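Local structure of ATP-dependent protease subunit HslV (Trypanosoma brucei brucei, 4HNZ) at residues Thr2-Arg7 against Asp118-Ile123; Val12-Asp17 against Ile96-Glu101. The protein forms the proteolytic double ring of the mitochondrial HslVU complex, where it hydrolyses proteins that HslU has unfolded, and so helps regulate mitochondrial DNA replication. All coordinates share one frame; numbering follows the deposited sequence.

Interaction 1. Residues Thr2-Arg7 against Asp118-Ile123; sequences TILSVR and DGIVAI
I3 and I123 exchange two backbone hydrogen bonds, and S5 and V121 do the same two residues further along, giving an antiparallel pairing of strands 3-7 and 120-123. Of these, S5 N to V121 O is nearly straight, running close to the line of the carbonyl at 2.9 Å. A fifth bond, R7 N to G119 O at 3.1 Å, reaches its acceptor from above the carbonyl plane, where the second strand begins. There the D118 carboxylate closes an Asx turn, OD1 accepting from I120 N at 2.9 Å, while its OD2 pairs with R135. A water joins S5 OG to G119 O; S5 OG also bonds to V13 O.

Apolar contacts fall on both faces. Beside each other on one face, I3 CB meets I123 CG1 at 3.6 Å; the I123 CG1 branch lies between its backbone N and carbonyl carbon (chi1 54°), alongside I3 and pointing the same way. On the other face L4 CD1 touches A122 CB (3.9 Å) and I120 CG2, and L4 also packs on helix 145-159. Strand 120-123 thus flanks strand 3-8, which starts two residues after T1, the probable catalytic nucleophile, in one sheet of the Ntn-hydrolase sandwich.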
# COMPACT_ATOMS: atom_id res chain seq x y z
N THR A 2 28.42 9.45 -9.28
CA THR A 2 28.54 10.61 -10.14
C THR A 2 29.50 10.28 -11.26
O THR A 2 30.65 9.94 -11.01
CB THR A 2 29.09 11.81 -9.37
OG1 THR A 2 28.28 12.04 -8.19
CG2 THR A 2 29.06 13.02 -10.22
N ILE A 3 28.97 10.26 -12.50
CA ILE A 3 29.75 10.18 -13.67
C ILE A 3 29.50 11.47 -14.42
O ILE A 3 28.35 11.84 -14.67
CB ILE A 3 29.33 9.02 -14.60
CG1 ILE A 3 29.12 7.72 -13.86
CG2 ILE A 3 30.36 8.81 -15.70
CD1 ILE A 3 30.34 7.17 -13.24
N LEU A 4 30.58 12.13 -14.85
CA LEU A 4 30.50 13.42 -15.49
C LEU A 4 31.42 13.46 -16.67
O LEU A 4 32.59 13.04 -16.60
CB LEU A 4 30.89 14.49 -14.52
CG LEU A 4 31.06 15.87 -15.12
CD1 LEU A 4 29.73 16.41 -15.56
CD2 LEU A 4 31.69 16.84 -14.13
N SER A 5 30.91 13.97 -17.78
CA SER A 5 31.73 14.20 -18.98
C SER A 5 31.63 15.67 -19.37
O SER A 5 30.54 16.22 -19.44
CB SER A 5 31.20 13.35 -20.14
OG SER A 5 31.94 13.60 -21.34
N VAL A 6 32.77 16.29 -19.66
CA VAL A 6 32.82 17.65 -20.16
C VAL A 6 33.69 17.73 -21.42
O VAL A 6 34.82 17.26 -21.41
CB VAL A 6 33.48 18.57 -19.13
CG1 VAL A 6 33.50 19.99 -19.62
CG2 VAL A 6 32.75 18.47 -17.78
N ARG A 7 33.14 18.27 -22.49
CA ARG A 7 33.85 18.52 -23.69
C ARG A 7 34.01 20.03 -23.80
O ARG A 7 33.03 20.75 -23.81
CB ARG A 7 33.07 17.97 -24.91
CG ARG A 7 33.70 18.26 -26.27
CD ARG A 7 32.94 17.60 -27.45
NE ARG A 7 33.20 16.16 -27.50
CZ ARG A 7 32.40 15.21 -27.02
NH1 ARG A 7 31.24 15.52 -26.45
NH2 ARG A 7 32.77 13.91 -27.07
N ASP A 118 26.97 23.10 -24.74
CA ASP A 118 27.97 23.18 -23.71
C ASP A 118 28.82 21.91 -23.51
O ASP A 118 29.74 21.93 -22.72
CB ASP A 118 27.32 23.60 -22.38
CG ASP A 118 26.34 22.57 -21.85
OD1 ASP A 118 26.44 21.35 -22.20
OD2 ASP A 118 25.43 22.98 -21.09
N GLY A 119 28.51 20.81 -24.19
CA GLY A 119 29.33 19.60 -24.10
C GLY A 119 29.25 18.80 -22.81
O GLY A 119 30.08 17.93 -22.56
N ILE A 120 28.23 19.03 -22.01
CA ILE A 120 28.17 18.39 -20.68
C ILE A 120 27.07 17.34 -20.58
O ILE A 120 25.92 17.58 -20.91
CB ILE A 120 27.92 19.46 -19.59
CG1 ILE A 120 29.09 20.41 -19.53
CG2 ILE A 120 27.68 18.82 -18.21
CD1 ILE A 120 28.75 21.68 -18.78
N VAL A 121 27.45 16.19 -20.05
CA VAL A 121 26.56 15.07 -19.80
C VAL A 121 26.92 14.44 -18.48
O VAL A 121 28.08 14.38 -18.13
CB VAL A 121 26.77 13.96 -20.86
CG1 VAL A 121 25.89 12.75 -20.59
CG2 VAL A 121 26.41 14.48 -22.24
N ALA A 122 25.93 13.97 -17.74
CA ALA A 122 26.19 13.37 -16.44
C ALA A 122 25.07 12.44 -16.01
O ALA A 122 23.91 12.68 -16.32
CB ALA A 122 26.35 14.46 -15.39
N ILE A 123 25.45 11.42 -15.24
CA ILE A 123 24.51 10.47 -14.68
C ILE A 123 24.84 10.15 -13.21
O ILE A 123 25.88 10.55 -12.69
CB ILE A 123 24.50 9.14 -15.46
CG1 ILE A 123 25.90 8.53 -15.57
CG2 ILE A 123 23.92 9.37 -16.84
CD1 ILE A 123 25.95 7.14 -16.16
O HOH W 1 30.81 15.54 -23.02

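Interaction 2. Residues Val12-Asp17 against Ile96-Glu101; sequences VVLLGD and IVCSAE
With chi1 at 63°, V12 holds CG1 between its backbone N and carbonyl carbon and sends CG2 anti to the N; this splits the two methyls between different partners in segment 96-101: CG1 lies 3.6 Å from S99 O, whereas CG2 faces C98 SG at 4.3 Å. L14 has CG anti to its backbone N (chi1 -177°), which extends the side chain from its strand and carries CD1 toward I96 and C98. That one methyl serves two partners, I96 CG2 at 4.0 Å and C98 SG at 4.2 Å. L14 and I96 pass each other in opposite directions, and the thiol of C98 is touched by both V12 and L14. No hydrogen bond links the two segments.

Their strands belong to different sheets, with axes 8.8 Å apart at closest approach and directed 148° from each other, and the side chains of V12, L14, I96 and C98 lie in the layer between. This is the interior of the β-sandwich in the αββα fold of Ntn hydrolases, to which the proteasome-type subunits belong. S5, from the strand beside 12-17, touches V12, L14 and C98 and continues the same layer. On the reverse face of strand 12-17, V13 and L15 pack against helix 145-159. Beside the turn after C98 lies R7, whose NE bonds to A100 O, with a weak NH2 bond to S99 O.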
# COMPACT_ATOMS: atom_id res chain seq x y z
N VAL A 12 37.86 16.13 -24.39
CA VAL A 12 36.73 15.65 -23.61
C VAL A 12 37.27 14.83 -22.43
O VAL A 12 38.20 14.03 -22.59
CB VAL A 12 35.71 14.84 -24.48
CG1 VAL A 12 36.33 13.57 -25.05
CG2 VAL A 12 34.49 14.50 -23.68
N VAL A 13 36.70 15.04 -21.26
CA VAL A 13 37.09 14.25 -20.12
C VAL A 13 35.87 13.53 -19.59
O VAL A 13 34.74 13.93 -19.81
CB VAL A 13 37.75 15.11 -19.01
CG1 VAL A 13 38.95 15.90 -19.55
CG2 VAL A 13 36.74 16.07 -18.41
N LEU A 14 36.14 12.41 -18.92
CA LEU A 14 35.14 11.57 -18.30
C LEU A 14 35.66 11.22 -16.94
O LEU A 14 36.76 10.73 -16.80
CB LEU A 14 34.91 10.31 -19.14
CG LEU A 14 33.83 9.37 -18.62
CD1 LEU A 14 32.46 10.00 -18.75
CD2 LEU A 14 33.82 8.02 -19.37
N LEU A 15 34.84 11.51 -15.94
CA LEU A 15 35.23 11.32 -14.59
C LEU A 15 34.15 10.52 -13.89
O LEU A 15 32.96 10.73 -14.16
CB LEU A 15 35.37 12.64 -13.85
CG LEU A 15 36.70 13.35 -13.99
CD1 LEU A 15 36.82 13.86 -15.42
CD2 LEU A 15 36.84 14.51 -13.00
N GLY A 16 34.56 9.68 -12.95
CA GLY A 16 33.63 8.94 -12.10
C GLY A 16 34.14 8.78 -10.69
O GLY A 16 35.34 8.67 -10.47
N ASP A 17 33.23 8.76 -9.75
CA ASP A 17 33.64 8.54 -8.38
C ASP A 17 33.91 7.04 -8.17
O ASP A 17 33.73 6.24 -9.08
CB ASP A 17 32.63 9.12 -7.39
CG ASP A 17 31.48 8.18 -7.13
OD1 ASP A 17 30.75 7.87 -8.12
OD2 ASP A 17 31.30 7.74 -5.96
N ILE A 96 27.42 6.43 -19.72
CA ILE A 96 27.88 7.50 -20.60
C ILE A 96 28.98 6.93 -21.45
O ILE A 96 29.93 6.32 -20.94
CB ILE A 96 28.44 8.69 -19.82
CG1 ILE A 96 27.32 9.39 -19.08
CG2 ILE A 96 29.04 9.69 -20.79
CD1 ILE A 96 27.78 10.58 -18.25
N VAL A 97 28.85 7.14 -22.76
CA VAL A 97 29.85 6.69 -23.73
C VAL A 97 30.48 7.92 -24.36
O VAL A 97 29.75 8.71 -24.95
CB VAL A 97 29.23 5.92 -24.92
CG1 VAL A 97 30.27 4.99 -25.56
CG2 VAL A 97 28.04 5.13 -24.51
N CYS A 98 31.81 7.97 -24.38
CA CYS A 98 32.55 9.01 -25.05
C CYS A 98 33.53 8.57 -26.10
O CYS A 98 34.27 7.62 -25.92
CB CYS A 98 33.46 9.71 -24.05
SG CYS A 98 32.55 10.70 -22.92
N SER A 99 33.50 9.31 -27.19
CA SER A 99 34.60 9.36 -28.11
C SER A 99 35.05 10.81 -28.15
O SER A 99 34.47 11.68 -27.50
CB SER A 99 34.18 8.89 -29.49
OG SER A 99 33.28 9.81 -30.05
N ALA A 100 36.08 11.06 -28.95
CA ALA A 100 36.57 12.42 -29.15
C ALA A 100 35.46 13.25 -29.79
O ALA A 100 35.22 14.38 -29.37
CB ALA A 100 37.82 12.43 -29.99
N GLU A 101 34.73 12.65 -30.73
CA GLU A 101 33.65 13.35 -31.43
C GLU A 101 32.34 13.45 -30.64
O GLU A 101 31.74 14.52 -30.60
CB GLU A 101 33.35 12.67 -32.79
CG GLU A 101 34.33 13.02 -33.91
CD GLU A 101 35.76 12.71 -33.53
OE1 GLU A 101 35.99 11.59 -32.99
OE2 GLU A 101 36.64 13.60 -33.73

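Overall arrangement
From the N terminus the chain runs through strand 3-8 and turns directly into strand 11-22, its neighbour in the same sheet, with L4 O and V6 O probably accepting hydrogen bonds from L15 N and V13 N. Segment 12-17 then meets 96-101 in interaction 2, after the chain has built helices 50-66 and 71-84 and the first strands of the second sheet. Interaction 1 closes the longer loop when 118-123 returns to the other edge of strand 3-8, so interaction 2 lies wholly within it. One contact adds a strand to the first sheet; the other joins that sheet to the second. Their centres are 7 Å apart.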